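Local coordinates for alginate lyase A1-II' (Sphingomonas sp. A1, PDB 2CWS), which depolymerises alginate, probably by the elimination reaction of polysaccharide lyase family 7, this chain being the lyase domain of a longer protein, at residues Lys16-Asp21 with Arg67-Glu72; Ile106-Ile111 with Val125-Gln130; Ile166-Gly171 with Val184-Lys189. One frame throughout, in Å; residues are numbered along the deposited sequence.

Interaction 1: residues Lys16-Asp21 with Arg67-Glu72. With SO4 (sulfate ion), chain C; SO4 (sulfate ion), chain B.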
loop_
_atom_site.group_PDB
_atom_site.type_symbol
_atom_site.label_atom_id
_atom_site.label_comp_id
_atom_site.label_asym_id
_atom_site.label_seq_id
_atom_site.Cartn_x
_atom_site.Cartn_y
_atom_site.Cartn_z
ATOM N N LYS A 16 3.021 -10.245 -3.589
ATOM C CA LYS A 16 3.524 -10.178 -4.968
ATOM C C LYS A 16 3.851 -8.719 -5.244
ATOM O O LYS A 16 3.368 -7.810 -4.534
ATOM C CB LYS A 16 2.551 -10.757 -5.997
ATOM C CG LYS A 16 1.268 -9.977 -6.157
ATOM C CD LYS A 16 0.390 -10.581 -7.262
ATOM C CE LYS A 16 -0.936 -9.850 -7.389
ATOM N NZ LYS A 16 -1.681 -10.332 -8.570
ATOM N N LEU A 17 4.674 -8.451 -6.254
ATOM C CA LEU A 17 5.108 -7.120 -6.574
ATOM C C LEU A 17 4.570 -6.681 -7.924
ATOM O O LEU A 17 4.683 -7.424 -8.908
ATOM C CB LEU A 17 6.662 -7.095 -6.625
ATOM C CG LEU A 17 7.327 -5.770 -7.075
ATOM C CD1 LEU A 17 7.063 -4.619 -6.119
ATOM C CD2 LEU A 17 8.814 -6.033 -7.227
ATOM N N GLN A 18 4.010 -5.485 -7.965
ATOM C CA GLN A 18 3.480 -4.862 -9.177
ATOM C C GLN A 18 4.431 -3.754 -9.601
ATOM O O GLN A 18 4.782 -2.894 -8.766
ATOM C CB GLN A 18 2.051 -4.343 -8.884
ATOM C CG GLN A 18 1.123 -5.481 -8.539
ATOM C CD GLN A 18 -0.217 -5.050 -8.027
ATOM O OE1 GLN A 18 -0.274 -4.037 -7.287
ATOM N NE2 GLN A 18 -1.253 -5.794 -8.349
ATOM N N LEU A 19 4.817 -3.777 -10.872
ATOM C CA LEU A 19 5.849 -2.870 -11.398
ATOM C C LEU A 19 5.309 -1.781 -12.283
ATOM O O LEU A 19 4.232 -1.904 -12.867
ATOM C CB LEU A 19 6.871 -3.715 -12.200
ATOM C CG LEU A 19 7.648 -4.720 -11.347
ATOM C CD1 LEU A 19 8.473 -5.613 -12.321
ATOM C CD2 LEU A 19 8.523 -4.059 -10.332
ATOM N N PRO A 20 6.119 -0.745 -12.497
ATOM C CA PRO A 20 5.728 0.372 -13.366
ATOM C C PRO A 20 6.383 0.328 -14.732
ATOM O O PRO A 20 6.482 1.360 -15.400
ATOM C CB PRO A 20 6.242 1.585 -12.571
ATOM C CG PRO A 20 7.540 1.087 -12.003
ATOM C CD PRO A 20 7.305 -0.377 -11.700
ATOM N N ASP A 21 6.822 -0.847 -15.157
ATOM C CA ASP A 21 7.253 -0.988 -16.559
ATOM C C ASP A 21 6.038 -0.841 -17.457
ATOM O O ASP A 21 4.884 -0.819 -16.999
ATOM C CB ASP A 21 8.005 -2.311 -16.737
ATOM C CG ASP A 21 7.110 -3.533 -16.510
ATOM O OD1 ASP A 21 7.244 -4.530 -17.265
ATOM O OD2 ASP A 21 6.289 -3.521 -15.601
ATOM N N ARG A 67 3.072 2.458 -10.373
ATOM C CA ARG A 67 3.457 1.991 -9.036
ATOM C C ARG A 67 4.596 0.981 -9.128
ATOM O O ARG A 67 4.722 0.222 -10.090
ATOM C CB ARG A 67 2.276 1.343 -8.306
ATOM C CG ARG A 67 1.935 -0.065 -8.822
ATOM C CD ARG A 67 0.579 -0.482 -8.318
ATOM N NE ARG A 67 -0.547 0.173 -9.008
ATOM C CZ ARG A 67 -1.672 0.600 -8.487
ATOM N NH1 ARG A 67 -1.865 0.645 -7.158
ATOM N NH2 ARG A 67 -2.619 1.035 -9.327
ATOM N N SER A 68 5.340 0.947 -8.024
ATOM C CA SER A 68 6.173 -0.223 -7.656
ATOM C C SER A 68 5.654 -0.567 -6.255
ATOM O O SER A 68 5.947 0.177 -5.322
ATOM C CB SER A 68 7.650 0.143 -7.658
ATOM O OG SER A 68 8.386 -0.999 -7.255
ATOM N N GLU A 69 4.813 -1.606 -6.151
ATOM C CA GLU A 69 3.983 -1.740 -4.960
ATOM C C GLU A 69 3.756 -3.241 -4.683
ATOM O O GLU A 69 3.461 -3.989 -5.619
ATOM C CB GLU A 69 2.671 -0.980 -5.120
ATOM C CG GLU A 69 1.833 -0.831 -3.846
ATOM C CD GLU A 69 0.520 -0.114 -4.080
ATOM O OE1 GLU A 69 -0.111 -0.310 -5.144
ATOM O OE2 GLU A 69 0.094 0.647 -3.169
ATOM N N LEU A 70 3.864 -3.623 -3.401
ATOM C CA LEU A 70 3.524 -4.968 -2.998
ATOM C C LEU A 70 2.029 -5.095 -2.766
ATOM O O LEU A 70 1.371 -4.164 -2.297
ATOM C CB LEU A 70 4.255 -5.329 -1.676
ATOM C CG LEU A 70 5.749 -5.334 -1.737
ATOM C CD1 LEU A 70 6.348 -5.516 -0.356
ATOM C CD2 LEU A 70 6.296 -6.436 -2.708
ATOM N N ARG A 71 1.506 -6.269 -3.076
ATOM C CA ARG A 71 0.086 -6.629 -2.985
ATOM C C ARG A 71 0.002 -7.899 -2.168
ATOM O O ARG A 71 0.611 -8.936 -2.537
ATOM C CB ARG A 71 -0.405 -6.816 -4.453
ATOM C CG ARG A 71 -1.904 -7.053 -4.669
ATOM C CD ARG A 71 -2.482 -8.393 -4.157
ATOM N NE ARG A 71 -3.740 -8.625 -4.857
ATOM C CZ ARG A 71 -4.724 -9.383 -4.402
ATOM N NH1 ARG A 71 -4.620 -10.033 -3.238
ATOM N NH2 ARG A 71 -5.847 -9.474 -5.140
ATOM N N GLU A 72 -0.714 -7.860 -1.049
ATOM C CA GLU A 72 -0.762 -8.988 -0.124
ATOM C C GLU A 72 -1.441 -10.179 -0.762
ATOM O O GLU A 72 -2.521 -10.044 -1.367
ATOM C CB GLU A 72 -1.543 -8.588 1.134
ATOM C CG GLU A 72 -1.675 -9.739 2.134
ATOM C CD GLU A 72 -2.687 -9.437 3.222
ATOM O OE1 GLU A 72 -3.466 -8.484 3.119
ATOM O OE2 GLU A 72 -2.683 -10.260 4.209
HETATM S S SO4 C . -4.932 -8.353 -8.478
HETATM O O1 SO4 C . -3.864 -7.678 -7.535
HETATM O O2 SO4 C . -4.411 -9.602 -8.905
HETATM O O3 SO4 C . -6.157 -8.478 -7.846
HETATM O O4 SO4 C . -4.999 -7.329 -9.534
HETATM S S SO4 B . -5.723 1.690 -7.197
HETATM O O1 SO4 B . -4.666 1.010 -6.240
HETATM O O2 SO4 B . -7.047 1.134 -7.028
HETATM O O3 SO4 B . -5.811 3.075 -6.919
HETATM O O4 SO4 B . -5.315 1.478 -8.582
HETATM O O HOH W 1 2.143 0.533 -12.442
#
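Arg71 and Lys16 form one hydrogen-bonded pair of an antiparallel ladder, and Gln18 with Glu69 forms the next. Four backbone bonds tie the ladder, among them Arg71 N to Lys16 O at 2.8 Å. The side chain of Arg71 can be traced outward. Its CB rests beside Lys16 CG at 4.0 Å. CG stands anti to the backbone N (chi1 -174°), and the chain then bends at chi2 (-68°), which lays it alongside Lys16. At CG it meets the amide of Gln18, with NE2 3.9 Å away and the amide and guanidinium planes 83° apart. CD packs against Lys16 CE at 3.9 Å. The flat end grips the sulfate of chain C through two N-H groups: NE reaches O1 at 2.8 Å and NH2 reaches O3, while NH1 turns back to Glu72 O. These three bonds fix the rotation of the guanidinium. Lys16 NZ holds O2 of the same ion at 2.8 Å, so the two cations share one anion; Glu26 is a second partner of the lysine. Gln18 OE1 is taken by Lys201 and its NE2 by Glu26. Further along, Arg67 runs beside Gln18 and binds another sulfate, of chain B, through NH1 and NH2 (NH2 to O4, 2.8 Å), its NH1 also bridging to Glu69 OE1. Such anion sites are consistent with binding of a uronate polymer. On the other face, Leu17 CD1 touches Leu70 CD2 at 3.9 Å, and Phe51 of strand 49-54 packs against Leu70. Past the ladder a water joins Leu19 O to Arg67 N. Strand 67-72 thus lies between strand 15-18 and strands 197-202 and 204-206, with Arg71 in a cation-pi contact with Tyr199 and against Ile114 of strand 106-114.

Interaction 2: residues Ile106-Ile111 with Val125-Gln130. With SO4 (sulfate ion), chain B.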
loop_
_atom_site.group_PDB
_atom_site.type_symbol
_atom_site.label_atom_id
_atom_site.label_comp_id
_atom_site.label_asym_id
_atom_site.label_seq_id
_atom_site.Cartn_x
_atom_site.Cartn_y
_atom_site.Cartn_z
ATOM N N ILE A 106 2.765 10.786 -3.105
ATOM C CA ILE A 106 2.733 9.358 -3.407
ATOM C C ILE A 106 1.895 8.685 -2.324
ATOM O O ILE A 106 1.605 9.254 -1.291
ATOM C CB ILE A 106 4.128 8.692 -3.478
ATOM C CG1 ILE A 106 4.816 8.643 -2.098
ATOM C CG2 ILE A 106 4.986 9.372 -4.516
ATOM C CD1 ILE A 106 6.124 7.820 -2.127
ATOM N N ILE A 107 1.468 7.446 -2.639
ATOM C CA ILE A 107 0.774 6.577 -1.681
ATOM C C ILE A 107 1.755 5.478 -1.308
ATOM O O ILE A 107 2.321 4.806 -2.185
ATOM C CB ILE A 107 -0.555 6.055 -2.265
ATOM C CG1 ILE A 107 -1.568 7.181 -2.301
ATOM C CG2 ILE A 107 -1.059 4.830 -1.486
ATOM C CD1 ILE A 107 -2.836 6.868 -3.081
ATOM N N VAL A 108 1.934 5.258 0.007
ATOM C CA VAL A 108 2.948 4.328 0.512
ATOM C C VAL A 108 2.353 3.094 1.157
ATOM O O VAL A 108 3.111 2.153 1.444
ATOM C CB VAL A 108 3.958 5.021 1.468
ATOM C CG1 VAL A 108 4.767 6.068 0.720
ATOM C CG2 VAL A 108 3.220 5.610 2.669
ATOM N N ALA A 109 1.050 3.036 1.370
ATOM C CA ALA A 109 0.402 1.847 1.879
ATOM C C ALA A 109 -1.080 1.946 1.603
ATOM O O ALA A 109 -1.626 3.054 1.441
ATOM C CB ALA A 109 0.643 1.684 3.389
ATOM N N GLN A 110 -1.733 0.794 1.545
ATOM C CA GLN A 110 -3.194 0.765 1.336
ATOM C C GLN A 110 -3.801 -0.420 2.063
ATOM O O GLN A 110 -3.155 -1.439 2.326
ATOM C CB GLN A 110 -3.611 0.616 -0.160
ATOM C CG GLN A 110 -2.878 1.552 -1.094
ATOM C CD GLN A 110 -3.522 1.554 -2.456
ATOM O OE1 GLN A 110 -4.751 1.747 -2.561
ATOM N NE2 GLN A 110 -2.717 1.368 -3.490
ATOM N N ILE A 111 -5.117 -0.295 2.291
ATOM C CA ILE A 111 -6.012 -1.450 2.322
ATOM C C ILE A 111 -6.879 -1.291 1.075
ATOM O O ILE A 111 -7.537 -0.252 0.950
ATOM C CB ILE A 111 -6.899 -1.540 3.580
ATOM C CG1 ILE A 111 -6.061 -1.706 4.835
ATOM C CG2 ILE A 111 -7.884 -2.697 3.396
ATOM C CD1 ILE A 111 -6.932 -1.701 6.082
ATOM N N VAL A 125 -8.334 2.183 2.521
ATOM C CA VAL A 125 -7.391 3.086 3.199
ATOM C C VAL A 125 -6.269 3.397 2.231
ATOM O O VAL A 125 -5.705 2.468 1.642
ATOM C CB VAL A 125 -6.825 2.483 4.492
ATOM C CG1 VAL A 125 -5.825 3.459 5.131
ATOM C CG2 VAL A 125 -7.960 2.086 5.453
ATOM N N LYS A 126 -5.913 4.657 2.119
ATOM C CA LYS A 126 -4.759 5.105 1.350
ATOM C C LYS A 126 -3.873 5.969 2.207
ATOM O O LYS A 126 -4.334 6.993 2.745
ATOM C CB LYS A 126 -5.190 5.927 0.112
ATOM C CG LYS A 126 -6.158 5.141 -0.789
ATOM C CD LYS A 126 -6.932 6.066 -1.762
ATOM C CE LYS A 126 -8.033 6.827 -0.966
ATOM N NZ LYS A 126 -8.799 7.701 -1.916
ATOM N N ALA A 127 -2.607 5.577 2.377
ATOM C CA ALA A 127 -1.648 6.352 3.174
ATOM C C ALA A 127 -0.928 7.283 2.223
ATOM O O ALA A 127 -0.030 6.859 1.486
ATOM C CB ALA A 127 -0.725 5.401 3.925
ATOM N N VAL A 128 -1.359 8.548 2.205
ATOM C CA VAL A 128 -0.882 9.542 1.245
ATOM C C VAL A 128 0.214 10.388 1.851
ATOM O O VAL A 128 -0.033 11.145 2.806
ATOM C CB VAL A 128 -2.046 10.447 0.809
ATOM C CG1 VAL A 128 -1.549 11.457 -0.227
ATOM C CG2 VAL A 128 -3.224 9.622 0.264
ATOM N N PHE A 129 1.430 10.243 1.312
ATOM C CA PHE A 129 2.595 10.968 1.802
ATOM C C PHE A 129 2.791 12.233 0.998
ATOM O O PHE A 129 2.856 12.213 -0.229
ATOM C CB PHE A 129 3.851 10.073 1.704
ATOM C CG PHE A 129 5.095 10.824 2.164
ATOM C CD1 PHE A 129 5.843 11.637 1.333
ATOM C CD2 PHE A 129 5.486 10.695 3.483
ATOM C CE1 PHE A 129 6.888 12.360 1.816
ATOM C CE2 PHE A 129 6.558 11.419 3.969
ATOM C CZ PHE A 129 7.262 12.289 3.115
ATOM N N GLN A 130 3.002 13.334 1.760
ATOM C CA GLN A 130 3.565 14.607 1.258
ATOM C C GLN A 130 4.686 15.012 2.198
ATOM O O GLN A 130 4.749 14.566 3.350
ATOM C CB GLN A 130 2.532 15.692 1.095
ATOM C CG GLN A 130 1.435 15.056 0.207
ATOM C CD GLN A 130 0.604 16.141 -0.359
ATOM O OE1 GLN A 130 -0.367 16.569 0.313
ATOM N NE2 GLN A 130 0.910 16.618 -1.560
HETATM S S SO4 B . -5.723 1.690 -7.197
HETATM O O1 SO4 B . -4.666 1.010 -6.240
HETATM O O2 SO4 B . -7.047 1.134 -7.028
HETATM O O3 SO4 B . -5.811 3.075 -6.919
HETATM O O4 SO4 B . -5.315 1.478 -8.582
#
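Ile107 and Val128 face each other as a non-hydrogen-bonded antiparallel pair, and their side chains cross obliquely, Ile107 CG1 lying 3.9 Å from Val128 CG2. The first torsion of Ile107 sets CG1 anti to the carbonyl carbon (chi1 -73°), from where CD1 goes on to the CB of Lys126 at 4.1 Å. Gln110 slants across Lys126 on the same face, its OE1 touching the lysine's CG, but the polar ends part: Lys126 bends at chi3 to reach Asp148, whereas the extended Gln110 presents NE2 to Glu69, with a weak bond of 3.4 Å to O1 of the chain B sulfate besides. The side chains the two strands place on the opposite face are apolar. There Ile106 CG1 runs beside Phe129 CB, pointing the same way, the two methyl carbons CB of Ala109 and Ala127 meet at 4.0 Å, and in one of its two conformers Ile111 slants over Val125. Val108 and Ala109 together sit opposite Ala127, a beta bulge: Val108 N donates to Ala127 O at 2.9 Å, while Ala127 N donates to Ala109 O. Val108 therefore breaks the alternation and sends CG2 to 4.1 Å from Ala127 CB, on the apolar side, where it also touches Thr97 and Tyr162. The hairpin made by strands 106-114 and 120-130 is thus two-sided. Its aliphatic face packs on strands 88-99 and 162-169 and forms part of the core of the beta-sandwich. Its other face carries Gln110, whose amide stands between a carboxylate and an anion that His112, Tyr205 and Arg67 also bind. That chemistry suits a pocket for an acidic sugar, and implies that Gln110 is held in place mainly by Glu69 and not by the sulfate.

Interaction 3: residues Ile166-Gly171 with Val184-Lys189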
loop_
_atom_site.group_PDB
_atom_site.type_symbol
_atom_site.label_atom_id
_atom_site.label_comp_id
_atom_site.label_asym_id
_atom_site.label_seq_id
_atom_site.Cartn_x
_atom_site.Cartn_y
_atom_site.Cartn_z
ATOM N N ILE A 166 -1.773 -0.109 10.155
ATOM C CA ILE A 166 -3.141 -0.016 9.628
ATOM C C ILE A 166 -3.858 -1.291 10.063
ATOM O O ILE A 166 -3.372 -2.385 9.739
ATOM C CB ILE A 166 -3.236 0.143 8.106
ATOM C CG1 ILE A 166 -2.302 1.258 7.628
ATOM C CG2 ILE A 166 -4.668 0.383 7.715
ATOM C CD1 ILE A 166 -2.320 1.415 6.088
ATOM N N ARG A 167 -4.926 -1.144 10.823
ATOM C CA ARG A 167 -5.656 -2.304 11.387
ATOM C C ARG A 167 -7.109 -2.195 11.065
ATOM O O ARG A 167 -7.699 -1.130 11.226
ATOM C CB ARG A 167 -5.448 -2.342 12.933
ATOM C CG ARG A 167 -6.326 -3.378 13.618
ATOM C CD ARG A 167 -5.915 -3.518 15.085
ATOM N NE ARG A 167 -6.109 -2.333 15.935
ATOM C CZ ARG A 167 -7.151 -2.129 16.734
ATOM N NH1 ARG A 167 -8.192 -2.970 16.782
ATOM N NH2 ARG A 167 -7.179 -1.037 17.491
ATOM N N VAL A 168 -7.707 -3.314 10.682
ATOM C CA VAL A 168 -9.147 -3.435 10.673
ATOM C C VAL A 168 -9.532 -4.404 11.788
ATOM O O VAL A 168 -9.008 -5.529 11.810
ATOM C CB VAL A 168 -9.681 -3.986 9.313
ATOM C CG1 VAL A 168 -11.142 -4.410 9.408
ATOM C CG2 VAL A 168 -9.485 -2.936 8.220
ATOM N N THR A 169 -10.438 -4.005 12.650
ATOM C CA THR A 169 -11.067 -4.927 13.590
ATOM C C THR A 169 -12.555 -4.749 13.461
ATOM O O THR A 169 -13.087 -3.650 13.737
ATOM C CB THR A 169 -10.608 -4.706 15.042
ATOM O OG1 THR A 169 -9.214 -5.038 15.125
ATOM C CG2 THR A 169 -11.393 -5.625 16.001
ATOM N N ASP A 170 -13.262 -5.770 13.036
ATOM C CA ASP A 170 -14.733 -5.759 13.004
ATOM C C ASP A 170 -15.284 -4.512 12.326
ATOM O O ASP A 170 -16.186 -3.809 12.820
ATOM C CB ASP A 170 -15.276 -5.959 14.428
ATOM C CG ASP A 170 -14.899 -7.308 15.010
ATOM O OD1 ASP A 170 -14.741 -7.385 16.253
ATOM O OD2 ASP A 170 -14.751 -8.265 14.204
ATOM N N GLY A 171 -14.705 -4.216 11.129
ATOM C CA GLY A 171 -15.310 -3.140 10.320
ATOM C C GLY A 171 -14.922 -1.725 10.721
ATOM O O GLY A 171 -15.520 -0.784 10.148
ATOM N N VAL A 184 -11.851 5.147 11.951
ATOM C CA VAL A 184 -13.034 5.373 11.104
ATOM C C VAL A 184 -13.845 4.087 11.049
ATOM O O VAL A 184 -13.317 3.040 10.672
ATOM C CB VAL A 184 -12.618 5.789 9.689
ATOM C CG1 VAL A 184 -13.854 5.970 8.786
ATOM C CG2 VAL A 184 -11.771 7.066 9.699
ATOM N N ASP A 185 -15.129 4.158 11.406
ATOM C CA ASP A 185 -15.991 2.977 11.382
ATOM C C ASP A 185 -16.595 2.883 9.974
ATOM O O ASP A 185 -17.616 3.434 9.683
ATOM C CB ASP A 185 -17.013 3.072 12.502
ATOM C CG ASP A 185 -17.947 1.879 12.518
ATOM O OD1 ASP A 185 -17.812 0.994 11.668
ATOM O OD2 ASP A 185 -18.798 1.876 13.459
ATOM N N PHE A 186 -15.900 2.156 9.092
ATOM C CA PHE A 186 -16.311 2.130 7.706
ATOM C C PHE A 186 -17.542 1.259 7.503
ATOM O O PHE A 186 -18.451 1.683 6.789
ATOM C CB PHE A 186 -15.134 1.746 6.759
ATOM C CG PHE A 186 -14.519 0.369 6.974
ATOM C CD1 PHE A 186 -14.919 -0.709 6.207
ATOM C CD2 PHE A 186 -13.497 0.187 7.915
ATOM C CE1 PHE A 186 -14.339 -1.952 6.352
ATOM C CE2 PHE A 186 -12.941 -1.057 8.085
ATOM C CZ PHE A 186 -13.323 -2.143 7.289
ATOM N N VAL A 187 -17.637 0.091 8.149
ATOM C CA VAL A 187 -18.896 -0.626 8.021
ATOM C C VAL A 187 -20.060 0.180 8.603
ATOM O O VAL A 187 -21.182 0.088 8.066
ATOM C CB VAL A 187 -18.732 -2.020 8.682
ATOM C CG1 VAL A 187 -20.051 -2.661 9.009
ATOM C CG2 VAL A 187 -17.854 -2.929 7.790
ATOM N N GLY A 188 -19.813 0.959 9.667
ATOM C CA GLY A 188 -20.879 1.791 10.217
ATOM C C GLY A 188 -21.287 2.883 9.254
ATOM O O GLY A 188 -22.453 3.359 9.310
ATOM N N LYS A 189 -20.409 3.343 8.381
ATOM C CA LYS A 189 -20.778 4.331 7.348
ATOM C C LYS A 189 -21.568 3.702 6.225
ATOM O O LYS A 189 -22.567 4.293 5.787
ATOM C CB LYS A 189 -19.532 4.996 6.783
ATOM C CG LYS A 189 -19.822 6.048 5.729
ATOM C CD LYS A 189 -20.694 7.198 6.195
ATOM C CE LYS A 189 -20.842 8.290 5.136
ATOM N NZ LYS A 189 -21.749 9.338 5.846
HETATM O O HOH W 2 -18.120 -1.686 12.447
#
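Gly171 O is the point on which this contact turns: Val187 N donates to it over 3.0 Å, nearly straight at 167° and in the carbonyl plane. The same oxygen lies over one face of the Phe186 ring, 3.1 Å above its plane and displaced toward the rim. Gly171 CA shares that face in a CH-pi contact, 4.1 Å from the ring centroid. From the edge comes Val168, whose CG1 meets Phe186 CZ at 3.8 Å, the two side chains crossing at about a right angle. Val187 CG2 closes on Gly171 CA at 3.6 Å, so a CB on Gly171 would clash with it, and the backbone angles there also call for glycine. Phe186 is set in this place by a chi1 of 61°, with CG between the backbone N and the carbonyl carbon, and Trp193 meets it edge-to-face. Replacing the ring by an alanine's methyl is likely to open a gap beside Val168 and leave Gly171 and Trp193 without their aromatic partner. Further out, Asp185 N-caps the short helix 186-189, its OD1 accepting from Gly188 N at 2.8 Å, and a water links that oxygen to Asp170 O. The helix start is therefore pinned twice: its backbone N-H of Val187 bonds to a carbonyl on the turn after strand 162-169, and its cap is tied to the same turn through water, while the ring packs its face against Gly171 and its edge against Val168.

In the fold
The three contacts follow one another along the chain, each closing before the next opens. Interactions 1 and 2 lie in the same antiparallel sheet, centres 14 Å apart, and meet where Glu69 OE2 and Gln110 NE2 approach to 2.9 Å, a probable hydrogen bond; both reach the chain B sulfate. Interaction 3 belongs to the second sheet, where the turn after strand 162-169 meets helix 186-189, which follows edge strand 180-185. Its centre is 17 Å from that of interaction 2, yet Ala109 and Val125 both touch Ile166 across the sandwich interior. Interactions 1 and 3, 25 Å apart, do not touch. The anion-binding face thus lies on one sheet, backed through the core by the other.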